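Calcium uptake protein 2, mitochondrial (Homo sapiens, PDB 6LB7) binds calcium through an EF-hand and probably helps regulate calcium uptake into mitochondria. Local coordinates at residues B[205-210]-B[243-248]. Residues are numbered along the deposited sequence; the frame is centred on the assembly and turned at random.
Sequences EDFAEW and KSFCHF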
# COMPACT_ATOMS: atom_id res chain seq x y z
N GLU B 205 -6.69 27.23 18.45
CA GLU B 205 -6.08 26.40 19.49
C GLU B 205 -6.97 25.23 19.90
O GLU B 205 -6.44 24.25 20.45
CB GLU B 205 -5.68 27.24 20.71
CG GLU B 205 -6.80 27.73 21.59
CD GLU B 205 -6.27 28.37 22.88
OE1 GLU B 205 -5.09 28.79 22.89
OE2 GLU B 205 -7.02 28.45 23.87
N ASP B 206 -8.29 25.30 19.68
CA ASP B 206 -9.13 24.10 19.87
C ASP B 206 -8.77 23.02 18.85
O ASP B 206 -8.74 21.83 19.17
CB ASP B 206 -10.63 24.42 19.73
CG ASP B 206 -11.13 25.51 20.67
OD1 ASP B 206 -10.59 25.67 21.77
OD2 ASP B 206 -12.11 26.21 20.31
N PHE B 207 -8.54 23.42 17.60
CA PHE B 207 -8.09 22.46 16.59
C PHE B 207 -6.71 21.90 16.95
O PHE B 207 -6.44 20.71 16.77
CB PHE B 207 -8.08 23.14 15.22
CG PHE B 207 -7.49 22.30 14.13
CD1 PHE B 207 -8.21 21.26 13.58
CD2 PHE B 207 -6.20 22.55 13.66
CE1 PHE B 207 -7.66 20.46 12.58
CE2 PHE B 207 -5.64 21.75 12.67
CZ PHE B 207 -6.37 20.71 12.12
N ALA B 208 -5.84 22.74 17.49
CA ALA B 208 -4.54 22.24 17.94
C ALA B 208 -4.71 21.22 19.05
O ALA B 208 -4.02 20.20 19.07
CB ALA B 208 -3.66 23.40 18.40
N GLU B 209 -5.62 21.47 20.00
CA GLU B 209 -5.87 20.51 21.07
C GLU B 209 -6.36 19.18 20.52
O GLU B 209 -5.94 18.12 20.99
CB GLU B 209 -6.90 21.03 22.06
CG GLU B 209 -6.47 22.17 22.93
CD GLU B 209 -7.66 22.76 23.66
OE1 GLU B 209 -7.62 23.94 24.03
OE2 GLU B 209 -8.67 22.03 23.83
N TRP B 210 -7.29 19.22 19.56
CA TRP B 210 -7.69 17.98 18.89
C TRP B 210 -6.48 17.30 18.25
O TRP B 210 -6.26 16.09 18.42
CB TRP B 210 -8.76 18.27 17.83
CG TRP B 210 -9.05 17.09 16.96
CD1 TRP B 210 -9.91 16.05 17.22
CD2 TRP B 210 -8.49 16.83 15.66
NE1 TRP B 210 -9.91 15.16 16.18
CE2 TRP B 210 -9.05 15.62 15.21
CE3 TRP B 210 -7.56 17.49 14.85
CZ2 TRP B 210 -8.71 15.05 13.97
CZ3 TRP B 210 -7.22 16.92 13.61
CH2 TRP B 210 -7.79 15.71 13.19
N LYS B 243 -13.81 18.90 8.73
CA LYS B 243 -14.05 17.64 8.04
C LYS B 243 -13.04 17.43 6.91
O LYS B 243 -12.57 16.30 6.69
CB LYS B 243 -15.48 17.58 7.47
CG LYS B 243 -16.56 17.40 8.52
CD LYS B 243 -17.98 17.47 7.90
CE LYS B 243 -19.01 17.13 8.95
NZ LYS B 243 -20.41 17.14 8.45
N SER B 244 -12.69 18.49 6.19
CA SER B 244 -11.72 18.36 5.09
C SER B 244 -10.36 17.92 5.61
O SER B 244 -9.70 17.09 4.98
CB SER B 244 -11.57 19.68 4.33
OG SER B 244 -12.82 20.05 3.80
N PHE B 245 -9.92 18.49 6.73
CA PHE B 245 -8.66 18.03 7.31
C PHE B 245 -8.75 16.58 7.72
O PHE B 245 -7.79 15.82 7.51
CB PHE B 245 -8.25 18.87 8.52
CG PHE B 245 -6.86 18.54 8.99
CD1 PHE B 245 -5.76 19.16 8.39
CD2 PHE B 245 -6.65 17.59 9.99
CE1 PHE B 245 -4.47 18.85 8.81
CE2 PHE B 245 -5.36 17.27 10.42
CZ PHE B 245 -4.27 17.91 9.81
N CYS B 246 -9.86 16.18 8.35
CA CYS B 246 -9.97 14.78 8.77
C CYS B 246 -9.93 13.84 7.57
O CYS B 246 -9.34 12.76 7.65
CB CYS B 246 -11.24 14.56 9.60
SG CYS B 246 -11.23 15.41 11.19
N HIS B 247 -10.57 14.22 6.47
CA HIS B 247 -10.47 13.39 5.26
C HIS B 247 -9.03 13.31 4.76
O HIS B 247 -8.59 12.25 4.30
CB HIS B 247 -11.37 13.96 4.16
CG HIS B 247 -12.83 13.78 4.43
ND1 HIS B 247 -13.78 14.73 4.10
CD2 HIS B 247 -13.51 12.76 5.00
CE1 HIS B 247 -14.97 14.29 4.45
NE2 HIS B 247 -14.84 13.10 5.01
N PHE B 248 -8.29 14.42 4.84
CA PHE B 248 -6.88 14.41 4.46
C PHE B 248 -6.05 13.44 5.31
O PHE B 248 -5.10 12.82 4.81
CB PHE B 248 -6.31 15.83 4.52
CG PHE B 248 -4.82 15.90 4.79
CD1 PHE B 248 -3.91 15.77 3.76
CD2 PHE B 248 -4.34 16.10 6.09
CE1 PHE B 248 -2.52 15.82 4.00
CE2 PHE B 248 -2.97 16.17 6.34
CZ PHE B 248 -2.06 16.03 5.28
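An aromatic cluster of Phe207, Trp210 and Phe245 joins two helices in the buried core of the C-terminal half of this EF-hand protein. Phe207 and Phe245 form a T-shaped (edge-to-face) pair. The edge of Phe207 points at the face of Phe245, with centroids 5.2 Å apart and planes at 89°. Phe207 CZ does the touching, 3.8 Å from Phe245 CD2 and over the centre of that ring. On the opposite face Phe248 CD2, from the same helix, sits offset toward the rim. Trp210 meets Phe245 rim to rim, with Trp210 CZ3 3.7 Å from Phe245 CE2. Cys246 SG lies 3.8 Å from Trp210 CZ2, an oblique sulfur-aromatic contact. The Cys246 sulfur is anti to its own carbonyl carbon (chi1 -66°), which carries it to the indole. Replacing Phe245 with an alanine would probably leave the Phe207 edge without its ring face and open a gap beside the Trp210 rim. The indole has a polar partner elsewhere: Trp210 NE1 is hydrogen-bonded to Glu191 of helix 173-196. The axes of segments 205-210 and 243-248 come within 13.0 Å and run at 27° to each other. The long aromatic side chains span this distance. Helix 288-298 lies against the cluster through Ile290, which touches both Phe207 and Phe245. Helix 173-196 packs on Cys246 through Gln188, and Arg318 of helix 308-320 makes a cation-pi contact with Trp210.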